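Local coordinates for trehalose synthase regulatory protein (Candida albicans, PDB 5HUS), which probably acts as a regulatory subunit in trehalose synthesis, its C-terminal domain having the HAD-like fold of the trehalose-phosphatase family, at residues A[251-254]-A[255-258]; A[278-281]-A[282-285]; A[64-67]-A[68-71]; A[5-8]-A[9-12]. One frame throughout, in Å; residues are numbered along the deposited sequence.

Contact 1: A[251-254]-A[255-258]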
# COMPACT_ATOMS: atom_id res chain seq x y z
N GLY A 251 -0.01 -0.40 8.94
CA GLY A 251 0.45 -1.22 10.04
C GLY A 251 1.91 -0.95 10.32
O GLY A 251 2.43 0.12 10.00
N LEU A 252 2.59 -1.93 10.90
CA LEU A 252 3.99 -1.78 11.25
C LEU A 252 4.83 -2.72 10.41
O LEU A 252 5.29 -3.76 10.89
CB LEU A 252 4.21 -2.06 12.73
CG LEU A 252 3.45 -1.13 13.67
CD1 LEU A 252 3.34 -1.74 15.06
CD2 LEU A 252 4.12 0.23 13.73
N THR A 253 4.98 -2.38 9.14
CA THR A 253 5.86 -3.11 8.24
C THR A 253 6.86 -2.12 7.66
O THR A 253 6.67 -0.91 7.78
CB THR A 253 5.09 -3.79 7.09
OG1 THR A 253 4.48 -2.80 6.26
CG2 THR A 253 4.01 -4.72 7.65
N SER A 254 7.91 -2.63 7.03
CA SER A 254 8.93 -1.77 6.42
C SER A 254 8.32 -0.90 5.33
O SER A 254 8.73 0.25 5.13
CB SER A 254 10.07 -2.61 5.84
OG SER A 254 10.74 -3.32 6.87
N ILE A 255 7.36 -1.46 4.61
CA ILE A 255 6.70 -0.75 3.53
C ILE A 255 5.80 0.35 4.07
O ILE A 255 5.77 1.46 3.54
CB ILE A 255 5.91 -1.71 2.63
CG1 ILE A 255 6.89 -2.51 1.76
CG2 ILE A 255 4.92 -0.96 1.75
CD1 ILE A 255 6.24 -3.33 0.68
N ASP A 256 5.07 0.05 5.15
CA ASP A 256 4.29 1.07 5.84
C ASP A 256 5.20 2.22 6.27
O ASP A 256 4.84 3.39 6.13
CB ASP A 256 3.58 0.49 7.06
CG ASP A 256 2.37 -0.33 6.69
OD1 ASP A 256 1.56 0.16 5.88
OD2 ASP A 256 2.23 -1.46 7.21
N GLU A 257 6.37 1.88 6.78
CA GLU A 257 7.29 2.87 7.31
C GLU A 257 7.74 3.84 6.23
O GLU A 257 7.82 5.04 6.48
CB GLU A 257 8.51 2.20 7.95
CG GLU A 257 8.19 1.56 9.30
CD GLU A 257 7.50 2.52 10.24
OE1 GLU A 257 7.94 3.69 10.32
OE2 GLU A 257 6.51 2.11 10.90
N ALA A 258 8.03 3.32 5.04
CA ALA A 258 8.40 4.18 3.92
C ALA A 258 7.25 5.11 3.57
O ALA A 258 7.47 6.28 3.27
CB ALA A 258 8.80 3.35 2.71

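Contact 2: A[278-281]-A[282-285]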
# COMPACT_ATOMS: atom_id res chain seq x y z
N LEU A 278 -1.90 1.05 13.00
CA LEU A 278 -2.55 0.06 13.83
C LEU A 278 -1.53 -0.56 14.77
O LEU A 278 -0.46 -0.98 14.33
CB LEU A 278 -3.22 -1.01 12.97
CG LEU A 278 -4.48 -0.56 12.23
CD1 LEU A 278 -4.80 -1.51 11.08
CD2 LEU A 278 -5.64 -0.50 13.20
N ILE A 279 -1.85 -0.60 16.06
CA ILE A 279 -0.96 -1.19 17.05
C ILE A 279 -1.70 -2.27 17.83
O ILE A 279 -2.93 -2.30 17.85
CB ILE A 279 -0.41 -0.14 18.02
CG1 ILE A 279 -1.54 0.50 18.83
CG2 ILE A 279 0.37 0.93 17.27
CD1 ILE A 279 -1.09 1.62 19.74
N SER A 280 -0.95 -3.14 18.49
CA SER A 280 -1.56 -4.25 19.20
C SER A 280 -0.77 -4.66 20.44
O SER A 280 0.24 -4.04 20.79
CB SER A 280 -1.70 -5.46 18.27
OG SER A 280 -0.43 -6.04 18.00
N SER A 281 -1.25 -5.71 21.09
CA SER A 281 -0.49 -6.41 22.11
C SER A 281 -0.05 -7.76 21.55
O SER A 281 -0.87 -8.66 21.38
CB SER A 281 -1.31 -6.59 23.39
OG SER A 281 -1.65 -5.34 23.96
N SER A 282 1.24 -7.89 21.24
CA SER A 282 2.20 -6.82 21.50
C SER A 282 3.17 -6.57 20.35
O SER A 282 4.05 -7.38 20.07
CB SER A 282 3.00 -7.12 22.77
OG SER A 282 4.02 -6.15 22.98
N ASN A 283 2.99 -5.43 19.68
CA ASN A 283 4.01 -4.87 18.82
C ASN A 283 4.31 -3.45 19.30
O ASN A 283 4.73 -2.59 18.54
CB ASN A 283 3.58 -4.88 17.35
CG ASN A 283 2.20 -4.27 17.13
OD1 ASN A 283 1.78 -3.36 17.84
ND2 ASN A 283 1.49 -4.77 16.13
N GLU A 284 4.08 -3.25 20.60
CA GLU A 284 4.22 -1.95 21.24
C GLU A 284 5.66 -1.43 21.26
O GLU A 284 5.89 -0.23 21.30
CB GLU A 284 3.69 -2.01 22.67
CG GLU A 284 2.19 -2.22 22.77
CD GLU A 284 1.71 -2.34 24.20
OE1 GLU A 284 2.09 -3.31 24.88
OE2 GLU A 284 0.94 -1.46 24.65
N GLU A 285 6.63 -2.35 21.22
CA GLU A 285 8.03 -1.94 21.27
C GLU A 285 8.63 -1.70 19.88
O GLU A 285 9.74 -1.19 19.77
CB GLU A 285 8.86 -2.98 22.03
CG GLU A 285 8.79 -2.84 23.54
CD GLU A 285 7.50 -3.39 24.11
OE1 GLU A 285 7.02 -4.42 23.60
OE2 GLU A 285 6.97 -2.79 25.07

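Contact 3: A[64-67]-A[68-71]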
# COMPACT_ATOMS: atom_id res chain seq x y z
N VAL A 64 -17.11 8.80 3.02
CA VAL A 64 -16.99 8.73 1.57
C VAL A 64 -18.02 9.61 0.87
O VAL A 64 -17.77 10.11 -0.23
CB VAL A 64 -17.12 7.28 1.06
CG1 VAL A 64 -15.98 6.43 1.59
CG2 VAL A 64 -18.47 6.69 1.46
N GLU A 65 -19.17 9.81 1.50
CA GLU A 65 -20.24 10.58 0.89
C GLU A 65 -19.93 12.08 0.90
O GLU A 65 -20.64 12.86 0.26
CB GLU A 65 -21.57 10.29 1.59
CG GLU A 65 -22.44 9.28 0.84
CD GLU A 65 -23.17 8.32 1.75
OE1 GLU A 65 -23.69 8.75 2.81
OE2 GLU A 65 -23.24 7.12 1.41
N SER A 66 -18.88 12.47 1.61
CA SER A 66 -18.42 13.86 1.59
C SER A 66 -17.80 14.21 0.24
O SER A 66 -17.04 13.43 -0.33
CB SER A 66 -17.42 14.10 2.73
OG SER A 66 -16.50 13.04 2.83
N GLN A 67 -18.11 15.40 -0.26
CA GLN A 67 -17.75 15.77 -1.63
C GLN A 67 -16.28 16.15 -1.81
O GLN A 67 -15.74 16.05 -2.91
CB GLN A 67 -18.62 16.93 -2.11
CG GLN A 67 -20.11 16.67 -2.01
CD GLN A 67 -20.93 17.63 -2.86
OE1 GLN A 67 -20.62 17.85 -4.04
NE2 GLN A 67 -21.96 18.21 -2.27
N ASP A 68 -15.63 16.59 -0.74
CA ASP A 68 -14.26 17.07 -0.85
C ASP A 68 -13.25 16.03 -0.39
O ASP A 68 -12.07 16.34 -0.20
CB ASP A 68 -14.09 18.35 -0.03
CG ASP A 68 -14.73 18.25 1.34
OD1 ASP A 68 -15.03 17.12 1.77
OD2 ASP A 68 -14.92 19.30 1.99
N THR A 69 -13.70 14.80 -0.22
CA THR A 69 -12.87 13.76 0.37
C THR A 69 -12.72 12.57 -0.58
O THR A 69 -13.68 12.14 -1.20
CB THR A 69 -13.45 13.29 1.72
OG1 THR A 69 -13.62 14.42 2.58
CG2 THR A 69 -12.53 12.27 2.38
N PHE A 70 -11.50 12.07 -0.69
CA PHE A 70 -11.21 10.94 -1.57
C PHE A 70 -10.50 9.86 -0.76
O PHE A 70 -9.43 10.09 -0.21
CB PHE A 70 -10.34 11.38 -2.75
CG PHE A 70 -10.89 12.56 -3.48
CD1 PHE A 70 -10.35 13.83 -3.29
CD2 PHE A 70 -11.96 12.42 -4.35
CE1 PHE A 70 -10.87 14.92 -3.95
CE2 PHE A 70 -12.48 13.51 -5.02
CZ PHE A 70 -11.93 14.76 -4.82
N VAL A 71 -11.13 8.68 -0.69
CA VAL A 71 -10.59 7.57 0.08
C VAL A 71 -10.07 6.48 -0.85
O VAL A 71 -10.79 6.03 -1.74
CB VAL A 71 -11.65 6.96 1.02
CG1 VAL A 71 -11.05 5.82 1.83
CG2 VAL A 71 -12.21 8.04 1.94
O HOH W 1 -15.42 9.98 -0.71

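Contact 4: A[5-8]-A[9-12]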
# COMPACT_ATOMS: atom_id res chain seq x y z
N PRO A 5 -2.39 8.62 21.02
CA PRO A 5 -3.58 7.94 20.50
C PRO A 5 -4.32 8.77 19.45
O PRO A 5 -4.55 9.96 19.64
CB PRO A 5 -4.44 7.75 21.75
CG PRO A 5 -3.46 7.72 22.87
CD PRO A 5 -2.41 8.71 22.49
N PHE A 6 -4.67 8.12 18.35
CA PHE A 6 -5.53 8.71 17.33
C PHE A 6 -6.91 8.99 17.94
O PHE A 6 -7.50 8.10 18.56
CB PHE A 6 -5.61 7.77 16.12
CG PHE A 6 -6.22 8.38 14.89
CD1 PHE A 6 -7.16 7.67 14.15
CD2 PHE A 6 -5.85 9.64 14.46
CE1 PHE A 6 -7.73 8.22 13.01
CE2 PHE A 6 -6.41 10.19 13.31
CZ PHE A 6 -7.36 9.48 12.59
N THR A 7 -7.39 10.21 17.80
CA THR A 7 -8.68 10.61 18.36
C THR A 7 -9.53 11.34 17.33
O THR A 7 -9.03 11.76 16.29
CB THR A 7 -8.50 11.52 19.59
OG1 THR A 7 -7.87 12.74 19.19
CG2 THR A 7 -7.65 10.84 20.66
N LYS A 8 -10.82 11.48 17.62
CA LYS A 8 -11.71 12.24 16.75
C LYS A 8 -11.27 13.70 16.65
O LYS A 8 -11.37 14.31 15.59
CB LYS A 8 -13.16 12.18 17.26
CG LYS A 8 -13.78 10.80 17.20
CD LYS A 8 -15.27 10.84 17.49
CE LYS A 8 -15.88 9.45 17.42
NZ LYS A 8 -17.37 9.47 17.47
N ASN A 9 -10.77 14.25 17.75
CA ASN A 9 -10.31 15.63 17.77
C ASN A 9 -9.11 15.84 16.86
O ASN A 9 -9.06 16.82 16.11
CB ASN A 9 -9.98 16.08 19.19
CG ASN A 9 -11.22 16.34 20.02
OD1 ASN A 9 -12.29 16.60 19.48
ND2 ASN A 9 -11.08 16.26 21.34
N ALA A 10 -8.15 14.93 16.94
CA ALA A 10 -6.97 14.99 16.08
C ALA A 10 -7.36 14.87 14.61
O ALA A 10 -6.81 15.56 13.75
CB ALA A 10 -5.98 13.90 16.47
N PHE A 11 -8.33 14.00 14.34
CA PHE A 11 -8.83 13.83 12.98
C PHE A 11 -9.56 15.08 12.50
O PHE A 11 -9.33 15.54 11.38
CB PHE A 11 -9.77 12.61 12.90
CG PHE A 11 -10.43 12.45 11.56
CD1 PHE A 11 -9.69 12.08 10.45
CD2 PHE A 11 -11.79 12.67 11.41
CE1 PHE A 11 -10.29 11.93 9.21
CE2 PHE A 11 -12.40 12.52 10.18
CZ PHE A 11 -11.64 12.15 9.08
N LYS A 12 -10.44 15.62 13.34
CA LYS A 12 -11.20 16.81 12.99
C LYS A 12 -10.30 18.03 12.81
O LYS A 12 -10.59 18.90 11.99
CB LYS A 12 -12.27 17.11 14.04
CG LYS A 12 -13.44 16.14 14.03
CD LYS A 12 -14.07 16.08 12.65
CE LYS A 12 -15.32 15.22 12.66
NZ LYS A 12 -16.00 15.19 11.33

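Contact 1: A[251-254]-A[255-258]
T253 and D256 meet at the start of helix 254-265, where the hydroxyl of the first both gives and takes a hydrogen bond with the second. OG1 of T253, the N-cap residue, accepts from D256 N at 3.1 Å along a nearly straight line (165°). It passes its own proton to D256 OD2, 2.8 Å from T253 OG1, arriving from above the carboxylate plane. With chi1 at 65°, T253 holds OG1 between its backbone N and carbonyl carbon, which faces it into the helix end. G251 N adds a weak bond to the same D256 OD2 at 3.0 Å, while D256 OD1 is taken by Y248 OH. Behind the cap, T253 O accepts from E257 N at 3.0 Å and S254 O from A258 N, the first helical bonds. L252 CD2 runs alongside the E257 carboxylate, 4.2 Å from E257 OE2, but that group is bound to T288 OG1 and A289 N. By its place after strand 243-250, this bend probably corresponds to the motif IV loop of HAD enzymes, where relatives carry acidic residues. It links that strand to helix 254-265, which rests through I255 and A258 on helix 200-213.

Contact 2: A[278-281]-A[282-285]
The amide of N283 folds back over S280, closing a beta turn that contains a cis peptide between S281 and S282, neither of them proline. The turn belongs to the loop that leaves strand 272-278 of the HAD-like sheet. N283 grips S280 twice: its side-chain OD1 accepts from S280 N at 2.8 Å (153°), and its backbone N donates to S280 O at 3.3 Å. The second bond comes in from above the carbonyl plane of S280, away from the usual lone-pair directions. A chi1 of 51° curls the N283 amide back over the turn, toward the residue that opens it. There N283 ND2 comes within 3.0 Å of S280 OG, but the angle is too poor for a hydrogen bond. S280 O gathers further neighbours, since the CA-H of S282 points at it in a CH...O contact and E284 CG packs 3.3 Å from S280 O. Beyond that methylene, E284 extends its carboxylate to a salt bridge with R295, tying the turn to the segment after strand 292-294. The cis link brings S281 CA and S282 CA to just 2.8 Å from each other.

Contact 3: A[64-67]-A[68-71]
This is a local turn contact, in which V64 meets V71 and S66 meets T69 as the chain passes from helix 61-65 into strand 69-74. A type I beta turn from S66 to T69 makes the reversal. On its inner side CG1 of V64 touches CG2 of V71 at 4.1 Å, the two side chains crossing at about a right angle; L63 also reaches V71, so the helix end covers the beginning of the strand. The polar side is less firmly settled. T69 OG1 lies 3.2 Å from S66 OG and equally 3.2 Å from D68 OD1, and its single proton can serve one of them at a time; the S66 bond is weak and the position of that hydroxyl doubtful. A chi1 of 45° turns the D68 carboxylate back toward T69, and its OD2 makes a long, weak ion pair with R21. A water donates to T69 O at 2.8 Å; its link to V64 O is doubtful, the two being modelled too close. T69 N, the amide that could close the turn on S66 O, is buried with no partner, so the turn is an open one. F70 turns to the other side of the sheet and stacks on H212. Such a helix-to-strand turn completes a beta-alpha-beta crossover, here between the neighbouring parallel strands 20-26 and 69-74 of the Rossmann-like HAD sheet.

Contact 4: A[5-8]-A[9-12]
At T7 the backbone changes from an extended conformation to helical angles at K8, which lets T7 O accept from F11 N at 3.1 Å and K8 O from K12 N at 2.8 Å. T7 is the N-cap of helix 8-15. Its OG1 accepts from A10 N at 3.2 Å, almost in line (164°), occupying an amide that has no earlier helical carbonyl to bind. The methyl of A10 settles against the same oxygen, with A10 CB 3.5 Å from T7 OG1. Just outside this cap, F6 and F11 form a hydrophobic staple, the pairing of the residue just before the N-cap with the fourth residue after the N-cap. F6 CZ meets F11 CB at 4.0 Å, the two side chains crossing at a slant. Each swings its ring anti to its own backbone N (chi1 -168° in F6 and 175° in F11), and I303 of helix 297-304 packs against both. F6 reaches further to V276 and L274 of strand 272-278, so the staple lies in the apolar layer between the sheet and helix 297-304. On the outer side, K12 bends at its second torsion and lays CG 3.2 Å from K8 O, while K12 NZ makes a weak hydrogen bond to S306 O.

Along the chain the order is contact 4, contact 3, contact 1, contact 2, and all four adjoin strands of one mixed nine-stranded sheet. Contacts 1 and 2 lie at the C-terminal ends of the parallel strands 243-250 and 272-278, the end where related HAD enzymes carry their active site; whether these loops keep any such role here is open. Their centres are 13 Å apart and they touch, L252 CD1 packing 3.5 Å from N283 CG. Contact 3 lies at the N-terminal end of strand 69-74, its centre about 30 Å from that of contact 2. Contact 4 follows edge strand 4-5. Contacts 1 and 4 illustrate one rule, a threonine N-cap, in polar and hydrophobic settings.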